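Local coordinates for putative Chlorite dismutase TA0507 (Thermoplasma acidophilum, PDB 3DTZ), which is of unproven function but, as a putative member of the chlorite dismutase family, probably binds heme and may act as an oxidoreductase, at residues Ile24-Leu29 / Trp82-Asn87; Ser59-Tyr64 / Pro88-Leu93; Glu161-His166 / Ala216-Trp221. All coordinates share one frame; numbering follows the deposited sequence.

Contact 1 of 3, residues Ile24-Leu29 / Trp82-Asn87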
loop_
_atom_site.group_PDB
_atom_site.type_symbol
_atom_site.label_atom_id
_atom_site.label_comp_id
_atom_site.label_asym_id
_atom_site.label_seq_id
_atom_site.Cartn_x
_atom_site.Cartn_y
_atom_site.Cartn_z
ATOM N N ILE D 24 -14.541 -22.760 -18.685
ATOM C CA ILE D 24 -14.181 -23.276 -17.366
ATOM C C ILE D 24 -13.627 -22.110 -16.542
ATOM O O ILE D 24 -12.680 -21.450 -16.979
ATOM C CB ILE D 24 -13.136 -24.410 -17.431
ATOM C CG1 ILE D 24 -13.575 -25.545 -18.389
ATOM C CG2 ILE D 24 -12.870 -24.960 -15.987
ATOM C CD1 ILE D 24 -12.508 -26.606 -18.647
ATOM N N TYR D 25 -14.212 -21.868 -15.357
ATOM C CA TYR D 25 -13.760 -20.802 -14.437
ATOM C C TYR D 25 -12.796 -21.384 -13.426
ATOM O O TYR D 25 -12.847 -22.572 -13.117
ATOM C CB TYR D 25 -14.939 -20.219 -13.651
ATOM C CG TYR D 25 -15.952 -19.519 -14.523
ATOM C CD1 TYR D 25 -15.829 -18.157 -14.798
ATOM C CD2 TYR D 25 -17.046 -20.219 -15.064
ATOM C CE1 TYR D 25 -16.773 -17.497 -15.614
ATOM C CE2 TYR D 25 -17.977 -19.590 -15.877
ATOM C CZ TYR D 25 -17.839 -18.228 -16.147
ATOM O OH TYR D 25 -18.763 -17.592 -16.936
ATOM N N THR D 26 -11.895 -20.563 -12.920
ATOM C CA THR D 26 -11.016 -21.014 -11.841
ATOM C C THR D 26 -10.764 -19.886 -10.843
ATOM O O THR D 26 -10.831 -18.696 -11.193
ATOM C CB THR D 26 -9.700 -21.604 -12.374
ATOM O OG1 THR D 26 -8.972 -22.201 -11.290
ATOM C CG2 THR D 26 -8.840 -20.515 -13.094
ATOM N N SER D 27 -10.466 -20.280 -9.600
ATOM C CA SER D 27 -10.095 -19.301 -8.582
ATOM C C SER D 27 -8.896 -19.792 -7.811
ATOM O O SER D 27 -8.748 -20.996 -7.584
ATOM C CB SER D 27 -11.253 -19.058 -7.613
ATOM O OG SER D 27 -12.209 -18.173 -8.181
ATOM N N VAL D 28 -8.057 -18.840 -7.414
ATOM C CA VAL D 28 -6.977 -19.134 -6.485
ATOM C C VAL D 28 -7.234 -18.201 -5.287
ATOM O O VAL D 28 -7.408 -17.000 -5.478
ATOM C CB VAL D 28 -5.602 -18.836 -7.110
ATOM C CG1 VAL D 28 -4.498 -19.096 -6.086
ATOM C CG2 VAL D 28 -5.386 -19.727 -8.410
ATOM N N LEU D 29 -7.252 -18.770 -4.086
ATOM C CA LEU D 29 -7.455 -18.009 -2.835
ATOM C C LEU D 29 -6.287 -18.303 -1.906
ATOM O O LEU D 29 -5.841 -19.446 -1.831
ATOM C CB LEU D 29 -8.753 -18.444 -2.114
ATOM C CG LEU D 29 -10.042 -18.644 -2.932
ATOM C CD1 LEU D 29 -11.181 -19.065 -1.988
ATOM C CD2 LEU D 29 -10.387 -17.350 -3.711
ATOM N N TRP D 82 -6.940 -23.872 -4.744
ATOM C CA TRP D 82 -7.168 -23.734 -6.180
ATOM C C TRP D 82 -8.353 -24.640 -6.562
ATOM O O TRP D 82 -8.357 -25.805 -6.226
ATOM C CB TRP D 82 -5.913 -24.159 -6.938
ATOM C CG TRP D 82 -6.041 -24.233 -8.432
ATOM C CD1 TRP D 82 -6.799 -23.410 -9.255
ATOM C CD2 TRP D 82 -5.377 -25.169 -9.293
ATOM N NE1 TRP D 82 -6.646 -23.805 -10.578
ATOM C CE2 TRP D 82 -5.771 -24.866 -10.630
ATOM C CE3 TRP D 82 -4.467 -26.231 -9.067
ATOM C CZ2 TRP D 82 -5.279 -25.582 -11.747
ATOM C CZ3 TRP D 82 -3.978 -26.954 -10.179
ATOM C CH2 TRP D 82 -4.414 -26.642 -11.509
ATOM N N TYR D 83 -9.352 -24.103 -7.260
ATOM C CA TYR D 83 -10.469 -24.963 -7.722
ATOM C C TYR D 83 -11.045 -24.414 -9.021
ATOM O O TYR D 83 -10.870 -23.210 -9.316
ATOM C CB TYR D 83 -11.586 -25.067 -6.664
ATOM C CG TYR D 83 -12.076 -23.747 -6.147
ATOM C CD1 TYR D 83 -13.111 -23.056 -6.785
ATOM C CD2 TYR D 83 -11.450 -23.143 -5.046
ATOM C CE1 TYR D 83 -13.543 -21.797 -6.285
ATOM C CE2 TYR D 83 -11.861 -21.927 -4.559
ATOM C CZ TYR D 83 -12.901 -21.263 -5.174
ATOM O OH TYR D 83 -13.257 -20.035 -4.668
ATOM N N SER D 84 -11.769 -25.272 -9.742
ATOM C CA SER D 84 -12.285 -24.942 -11.082
ATOM C C SER D 84 -13.677 -25.540 -11.294
ATOM O O SER D 84 -13.977 -26.587 -10.746
ATOM C CB SER D 84 -11.334 -25.455 -12.171
ATOM O OG SER D 84 -9.968 -25.228 -11.835
ATOM N N SER D 85 -14.497 -24.881 -12.116
ATOM C CA SER D 85 -15.854 -25.353 -12.445
ATOM C C SER D 85 -16.367 -24.597 -13.666
ATOM O O SER D 85 -16.012 -23.452 -13.859
ATOM C CB SER D 85 -16.836 -25.049 -11.302
ATOM O OG SER D 85 -18.164 -25.528 -11.617
ATOM N N ARG D 86 -17.213 -25.242 -14.471
ATOM C CA ARG D 86 -17.907 -24.538 -15.546
ATOM C C ARG D 86 -19.058 -23.701 -15.007
ATOM O O ARG D 86 -19.580 -22.849 -15.723
ATOM C CB ARG D 86 -18.415 -25.517 -16.618
ATOM C CG ARG D 86 -17.291 -26.125 -17.436
ATOM C CD ARG D 86 -17.784 -26.876 -18.666
ATOM N NE ARG D 86 -16.636 -27.241 -19.495
ATOM C CZ ARG D 86 -15.940 -28.372 -19.392
ATOM N NH1 ARG D 86 -16.278 -29.310 -18.506
ATOM N NH2 ARG D 86 -14.897 -28.578 -20.203
ATOM N N ASN D 87 -19.425 -23.927 -13.743
ATOM C CA ASN D 87 -20.619 -23.286 -13.145
ATOM C C ASN D 87 -20.237 -22.068 -12.296
ATOM O O ASN D 87 -19.682 -22.227 -11.205
ATOM C CB ASN D 87 -21.418 -24.290 -12.294
ATOM C CG ASN D 87 -22.799 -23.754 -11.884
ATOM O OD1 ASN D 87 -23.005 -22.548 -11.768
ATOM N ND2 ASN D 87 -23.750 -24.664 -11.689
HETATM O O HOH W 1 -14.606 -18.502 -6.564
#
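Thr26 and Trp82 meet at the tight end of this contact. OG1 of Thr26 lies anti to the backbone N (chi1 -172°), which brings it in reach of strand 82-85. There it donates to O of Tyr83 over 2.9 Å, from above the carbonyl plane. Tyr83 O also accepts from Ser27 N at 3.0 Å, a straight backbone bond (165°), so two donors grip this buried oxygen. NE1 of Trp82 reaches the same Thr26 OG1, but only in a weak, bent bond. Tyr116 OH also bonds to Thr26 OG1. CD1 of Trp82 packs 4.0 Å from CG2 of Val28.

The strands run antiparallel. Ser27-Tyr83 and Tyr25-Ser85 are hydrogen-bonded pairs, and Thr26-Ser84 and Val28-Trp82 are non-hydrogen-bonded ones. They are neighbours in an antiparallel sheet consistent with the ferredoxin-like alpha+beta barrel of the chlorite dismutase family. On the face with Ser27 and Tyr83, in one of two Ser27 conformers, a water joins Ser27 OG to Tyr83 OH, and OG also bonds to Ser112 O. Leu29 CD1 sits at the edge of the Tyr83 ring, 3.5 Å from its OH. Met91 of helix 88-102 covers this face.

The strand pairing ends at Tyr25-Ser85; beyond it Arg86 is loop and partly exposed. Tentatively, for one of its two conformers, Ile24 CD1 lies over one guanidinium face, 3.5 Å from NH2, and NH1 forms a salt bridge with Glu129.

Contact 2 of 3, residues Ser59-Tyr64 / Pro88-Leu93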
loop_
_atom_site.group_PDB
_atom_site.type_symbol
_atom_site.label_atom_id
_atom_site.label_comp_id
_atom_site.label_asym_id
_atom_site.label_seq_id
_atom_site.Cartn_x
_atom_site.Cartn_y
_atom_site.Cartn_z
ATOM N N SER D 59 -15.407 -32.323 -2.871
ATOM C CA SER D 59 -15.516 -33.691 -3.388
ATOM C C SER D 59 -16.962 -34.080 -3.594
ATOM O O SER D 59 -17.255 -34.974 -4.389
ATOM C CB SER D 59 -14.876 -34.694 -2.432
ATOM O OG SER D 59 -13.496 -34.415 -2.313
ATOM N N ALA D 60 -17.863 -33.447 -2.845
ATOM C CA ALA D 60 -19.271 -33.838 -2.864
ATOM C C ALA D 60 -20.020 -33.336 -4.091
ATOM O O ALA D 60 -21.041 -33.910 -4.448
ATOM C CB ALA D 60 -19.982 -33.392 -1.586
ATOM N N ASN D 61 -19.512 -32.283 -4.735
ATOM C CA ASN D 61 -20.145 -31.713 -5.928
ATOM C C ASN D 61 -19.389 -32.003 -7.249
ATOM O O ASN D 61 -18.277 -31.480 -7.464
ATOM C CB ASN D 61 -20.391 -30.197 -5.748
ATOM C CG ASN D 61 -21.435 -29.665 -6.713
ATOM O OD1 ASN D 61 -21.519 -30.110 -7.858
ATOM N ND2 ASN D 61 -22.259 -28.721 -6.245
ATOM N N PRO D 62 -19.997 -32.809 -8.147
ATOM C CA PRO D 62 -19.377 -33.191 -9.423
ATOM C C PRO D 62 -19.075 -31.964 -10.278
ATOM O O PRO D 62 -18.222 -32.005 -11.158
ATOM C CB PRO D 62 -20.464 -34.027 -10.103
ATOM C CG PRO D 62 -21.720 -33.596 -9.460
ATOM C CD PRO D 62 -21.353 -33.367 -8.033
ATOM N N GLY D 63 -19.739 -30.860 -9.979
ATOM C CA GLY D 63 -19.498 -29.619 -10.710
ATOM C C GLY D 63 -18.105 -29.023 -10.507
ATOM O O GLY D 63 -17.673 -28.192 -11.316
ATOM N N TYR D 64 -17.419 -29.414 -9.431
ATOM C CA TYR D 64 -16.029 -28.974 -9.232
ATOM C C TYR D 64 -15.087 -29.913 -9.959
ATOM O O TYR D 64 -14.977 -31.090 -9.614
ATOM C CB TYR D 64 -15.648 -28.838 -7.756
ATOM C CG TYR D 64 -16.486 -27.777 -7.068
ATOM C CD1 TYR D 64 -16.366 -26.420 -7.429
ATOM C CD2 TYR D 64 -17.395 -28.123 -6.080
ATOM C CE1 TYR D 64 -17.142 -25.442 -6.800
ATOM C CE2 TYR D 64 -18.178 -27.174 -5.462
ATOM C CZ TYR D 64 -18.057 -25.839 -5.819
ATOM O OH TYR D 64 -18.865 -24.914 -5.205
ATOM N N PRO D 88 -20.572 -20.858 -12.771
ATOM C CA PRO D 88 -20.191 -19.638 -12.040
ATOM C C PRO D 88 -20.897 -19.483 -10.685
ATOM O O PRO D 88 -20.374 -18.810 -9.797
ATOM C CB PRO D 88 -20.546 -18.505 -13.011
ATOM C CG PRO D 88 -21.576 -19.058 -13.905
ATOM C CD PRO D 88 -21.342 -20.558 -13.992
ATOM N N ASP D 89 -22.050 -20.137 -10.537
ATOM C CA ASP D 89 -22.790 -20.241 -9.270
ATOM C C ASP D 89 -22.032 -21.110 -8.284
ATOM O O ASP D 89 -21.917 -20.782 -7.107
ATOM C CB ASP D 89 -24.216 -20.789 -9.539
ATOM C CG ASP D 89 -25.030 -21.051 -8.254
ATOM O OD1 ASP D 89 -25.140 -20.136 -7.403
ATOM O OD2 ASP D 89 -25.580 -22.178 -8.114
ATOM N N LEU D 90 -21.484 -22.217 -8.761
ATOM C CA LEU D 90 -20.591 -23.007 -7.926
ATOM C C LEU D 90 -19.337 -22.237 -7.533
ATOM O O LEU D 90 -18.787 -22.480 -6.474
ATOM C CB LEU D 90 -20.243 -24.339 -8.590
ATOM C CG LEU D 90 -21.428 -25.315 -8.774
ATOM C CD1 LEU D 90 -20.887 -26.611 -9.291
ATOM C CD2 LEU D 90 -22.176 -25.525 -7.450
HETATM N N MSE D 91 -18.877 -21.321 -8.384
HETATM C CA MSE D 91 -17.651 -20.571 -8.073
HETATM C C MSE D 91 -17.897 -19.615 -6.893
HETATM O O MSE D 91 -17.060 -19.496 -5.992
HETATM C CB MSE D 91 -17.114 -19.815 -9.314
HETATM C CG MSE D 91 -16.633 -20.754 -10.462
HETATM SE SE MSE D 91 -15.252 -22.007 -9.878
HETATM C CE MSE D 91 -13.738 -20.833 -9.755
ATOM N N ILE D 92 -19.038 -18.933 -6.900
ATOM C CA ILE D 92 -19.323 -17.999 -5.785
ATOM C C ILE D 92 -19.633 -18.792 -4.492
ATOM O O ILE D 92 -19.181 -18.426 -3.395
ATOM C CB ILE D 92 -20.414 -16.954 -6.149
ATOM C CG1 ILE D 92 -20.658 -15.994 -4.955
ATOM C CG2 ILE D 92 -21.716 -17.595 -6.596
ATOM C CD1 ILE D 92 -19.432 -15.215 -4.593
ATOM N N LEU D 93 -20.355 -19.902 -4.629
ATOM C CA LEU D 93 -20.634 -20.791 -3.464
ATOM C C LEU D 93 -19.358 -21.333 -2.807
ATOM O O LEU D 93 -19.249 -21.405 -1.560
ATOM C CB LEU D 93 -21.540 -21.949 -3.893
ATOM C CG LEU D 93 -23.005 -21.549 -4.053
ATOM C CD1 LEU D 93 -23.758 -22.648 -4.739
ATOM C CD2 LEU D 93 -23.637 -21.214 -2.676
#
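Tyr64 and Leu90 carry this contact. The phenol of Tyr64 points its hydroxyl at the backbone of helix 88-102, and the ring turns its edge to Leu90 O. OH donates to Leu90 O over 2.7 Å. That oxygen lies near the ring plane, and the donor is tilted 23° from the carbonyl plane. CB of Leu90 lies well off the ring plane, 3.7 Å from CE1 of Tyr64, so the polar touch comes at the edge and the apolar one from one side of the ring. CG of Tyr64 stands anti to the carbonyl carbon (chi1 -63°), and this carries the ring from the end of the turn across to the helix.

Leu90 points back toward the turn. Its two methyls divide the work. CD1 lies 3.6 Å from CA of Gly63, where a side chain on the glycine would collide with it. CD2 comes within 3.4 Å of ND2 of Asn61. The Asn61 and Leu90 side chains approach from opposite directions.

Asn61 to Tyr64 form a type I beta turn that leads from helix 41-60 into strand 64-72. OD1 of Asn61 accepts from Gly63 N at 2.9 Å, an Asx turn that holds the amide in place beside the leucine. Gly63 O bonds to Ser85 OG, and the Tyr64 ring also meets that of Phe58. Pro88 and Leu93 reach a second subunit.

Putting a phenylalanine at Tyr64 would probably leave Leu90 O without its hydroxyl donor, and the ring held to the helix only by its packing on Leu90 CB. The chemistry implies a junction of one short hydrogen bond and a few methyl contacts, in which a helix carbonyl gains a side-chain donor.

Contact 3 of 3, residues Glu161-His166 / Ala216-Trp221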
loop_
_atom_site.group_PDB
_atom_site.type_symbol
_atom_site.label_atom_id
_atom_site.label_comp_id
_atom_site.label_asym_id
_atom_site.label_seq_id
_atom_site.Cartn_x
_atom_site.Cartn_y
_atom_site.Cartn_z
ATOM N N GLU D 161 3.457 -13.451 -33.912
ATOM C CA GLU D 161 4.881 -13.693 -34.133
ATOM C C GLU D 161 5.663 -13.565 -32.822
ATOM O O GLU D 161 6.470 -14.437 -32.489
ATOM C CB GLU D 161 5.424 -12.721 -35.181
ATOM C CG GLU D 161 6.932 -12.751 -35.350
ATOM C CD GLU D 161 7.449 -11.568 -36.142
ATOM O OE1 GLU D 161 6.710 -11.061 -37.019
ATOM O OE2 GLU D 161 8.602 -11.147 -35.893
ATOM N N ILE D 162 5.413 -12.483 -32.087
ATOM C CA ILE D 162 6.046 -12.280 -30.792
ATOM C C ILE D 162 5.729 -13.468 -29.873
ATOM O O ILE D 162 6.630 -14.026 -29.244
ATOM C CB ILE D 162 5.627 -10.942 -30.143
ATOM C CG1 ILE D 162 6.190 -9.768 -30.944
ATOM C CG2 ILE D 162 6.119 -10.874 -28.687
ATOM C CD1 ILE D 162 5.387 -8.488 -30.814
HETATM N N MSE D 163 4.460 -13.868 -29.829
HETATM C CA MSE D 163 4.046 -14.993 -28.993
HETATM C C MSE D 163 4.588 -16.333 -29.459
HETATM O O MSE D 163 4.902 -17.191 -28.636
HETATM C CB MSE D 163 2.521 -15.044 -28.831
HETATM C CG MSE D 163 1.954 -13.840 -28.093
HETATM SE SE MSE D 163 2.877 -13.484 -26.370
HETATM C CE MSE D 163 2.549 -15.243 -25.561
ATOM N N HIS D 164 4.707 -16.525 -30.770
ATOM C CA HIS D 164 5.274 -17.774 -31.282
ATOM C C HIS D 164 6.708 -17.965 -30.795
ATOM O O HIS D 164 7.088 -19.073 -30.405
ATOM C CB HIS D 164 5.212 -17.832 -32.811
ATOM C CG HIS D 164 5.904 -19.025 -33.399
ATOM N ND1 HIS D 164 7.248 -19.028 -33.715
ATOM C CD2 HIS D 164 5.438 -20.253 -33.730
ATOM C CE1 HIS D 164 7.579 -20.206 -34.217
ATOM N NE2 HIS D 164 6.498 -20.967 -34.238
ATOM N N GLU D 165 7.483 -16.880 -30.802
ATOM C CA GLU D 165 8.875 -16.894 -30.351
ATOM C C GLU D 165 8.963 -17.355 -28.906
ATOM O O GLU D 165 9.846 -18.140 -28.551
ATOM C CB GLU D 165 9.506 -15.503 -30.469
ATOM C CG GLU D 165 11.029 -15.502 -30.197
ATOM C CD GLU D 165 11.579 -14.174 -29.673
ATOM O OE1 GLU D 165 10.929 -13.526 -28.828
ATOM O OE2 GLU D 165 12.690 -13.781 -30.104
ATOM N N HIS D 166 8.038 -16.855 -28.080
ATOM C CA HIS D 166 7.982 -17.177 -26.647
ATOM C C HIS D 166 7.648 -18.643 -26.427
ATOM O O HIS D 166 8.323 -19.331 -25.651
ATOM C CB HIS D 166 6.951 -16.287 -25.963
ATOM C CG HIS D 166 6.592 -16.726 -24.576
ATOM N ND1 HIS D 166 7.206 -16.217 -23.453
ATOM C CD2 HIS D 166 5.686 -17.631 -24.134
ATOM C CE1 HIS D 166 6.691 -16.785 -22.377
ATOM N NE2 HIS D 166 5.772 -17.654 -22.762
ATOM N N ALA D 216 12.827 -13.539 -24.233
ATOM C CA ALA D 216 11.776 -13.353 -25.244
ATOM C C ALA D 216 11.318 -11.890 -25.371
ATOM O O ALA D 216 11.149 -11.196 -24.364
ATOM C CB ALA D 216 10.592 -14.247 -24.936
ATOM N N ARG D 217 11.116 -11.437 -26.613
ATOM C CA ARG D 217 10.606 -10.098 -26.907
ATOM C C ARG D 217 9.273 -9.797 -26.191
ATOM O O ARG D 217 8.996 -8.635 -25.845
ATOM C CB ARG D 217 10.399 -9.908 -28.426
ATOM C CG ARG D 217 11.646 -9.987 -29.291
ATOM C CD ARG D 217 11.322 -9.536 -30.739
ATOM N NE ARG D 217 10.694 -10.603 -31.528
ATOM C CZ ARG D 217 9.768 -10.423 -32.471
ATOM N NH1 ARG D 217 9.314 -9.209 -32.758
ATOM N NH2 ARG D 217 9.280 -11.470 -33.131
ATOM N N ALA D 218 8.465 -10.840 -25.992
ATOM C CA ALA D 218 7.168 -10.739 -25.276
ATOM C C ALA D 218 7.290 -9.971 -23.957
ATOM O O ALA D 218 6.392 -9.211 -23.590
ATOM C CB ALA D 218 6.574 -12.130 -25.039
ATOM N N ARG D 219 8.426 -10.133 -23.272
ATOM C CA ARG D 219 8.689 -9.450 -21.987
ATOM C C ARG D 219 8.548 -7.920 -22.029
ATOM O O ARG D 219 8.232 -7.290 -21.008
ATOM C CB ARG D 219 10.080 -9.804 -21.476
ATOM C CG ARG D 219 10.263 -11.290 -21.166
ATOM C CD ARG D 219 9.258 -11.813 -20.136
ATOM N NE ARG D 219 9.215 -11.031 -18.894
ATOM C CZ ARG D 219 8.379 -11.271 -17.874
ATOM N NH1 ARG D 219 7.519 -12.293 -17.915
ATOM N NH2 ARG D 219 8.413 -10.502 -16.785
ATOM N N LYS D 220 8.784 -7.338 -23.203
ATOM C CA LYS D 220 8.778 -5.886 -23.348
ATOM C C LYS D 220 7.405 -5.294 -23.017
ATOM O O LYS D 220 7.315 -4.136 -22.612
ATOM C CB LYS D 220 9.201 -5.470 -24.764
ATOM C CG LYS D 220 10.677 -5.732 -25.077
ATOM C CD LYS D 220 11.096 -5.122 -26.401
ATOM C CE LYS D 220 10.698 -5.978 -27.590
ATOM N NZ LYS D 220 11.149 -5.305 -28.864
ATOM N N TRP D 221 6.355 -6.102 -23.175
ATOM C CA TRP D 221 4.992 -5.638 -22.949
ATOM C C TRP D 221 4.347 -6.198 -21.677
ATOM O O TRP D 221 3.205 -5.847 -21.369
ATOM C CB TRP D 221 4.099 -5.959 -24.150
ATOM C CG TRP D 221 4.484 -5.246 -25.420
ATOM C CD1 TRP D 221 4.060 -4.019 -25.842
ATOM C CD2 TRP D 221 5.355 -5.745 -26.434
ATOM N NE1 TRP D 221 4.631 -3.712 -27.073
ATOM C CE2 TRP D 221 5.421 -4.764 -27.457
ATOM C CE3 TRP D 221 6.088 -6.930 -26.583
ATOM C CZ2 TRP D 221 6.209 -4.927 -28.595
ATOM C CZ3 TRP D 221 6.854 -7.096 -27.717
ATOM C CH2 TRP D 221 6.909 -6.102 -28.713
HETATM O O HOH W 2 8.708 -12.957 -27.571
#
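The guanidinium of Arg217 has CG1 of Ile162 over one face, 3.5 Å above its plane and offset toward the rim. CG of Glu161 lies at its edge. The Trp221 indole has CB of its neighbour Lys220 over one face and Ala218 O at the edge. CD1 of Ile162 approaches this ring, 3.5 Å from CH2, and the two side chains cross at about a right angle.

Arg217 NH2 forms a salt bridge with OE2 of Glu161 over 2.9 Å. It meets that oxygen on its anti side, with the carboxylate and guanidinium planes 47° apart. The Arg217 chain bends at chi3 (-81°), which folds the guanidinium back over Ile162. Glu165 turns to the backbone instead: its OE1 uses the syn lone pair to accept from Arg217 N at 3.1 Å. A water donates to Glu165 OE1 and Ile162 O and accepts from Ala218 N.

Ala218 CB packs 3.9 Å from CG2 of Ile162 and lies 4.2 Å from SE of Met163, a selenomethionine. Thus helix 156-172 is joined to the loop 216-221 before strand 222-223, with Trp151 beside Ile162, Met163 and Trp221.

Glu161 takes the close salt bridge and Glu165 a long one, to Arg217 NE, so both acids lie near one arginine. Glu165 also holds backbone N-H groups of the loop, directly and through water. This would probably favour the charged form of Glu165.

Overall arrangement
Contacts 1 and 2 are neighbours, with centres about 9 Å apart. They share elements that follow each other in the chain: strand 25-33 then helix 41-60, and strand 79-85 then helix 88-102. Their segments alternate along the sequence. Ser85 and Met91 link them directly, and both touch the second subunit. Contact 3 comes later in the chain. Its centre is about 28 Å from that of contact 1 and 36 Å from that of contact 2, across the chain's centre from contact 2. Contact 1 is buried in the sheet, contact 2 joins the turn after helix 41-60 to helix 88-102 at the surface, and contact 3 joins helix 156-172 to a loop where Lys220 packs on the third subunit.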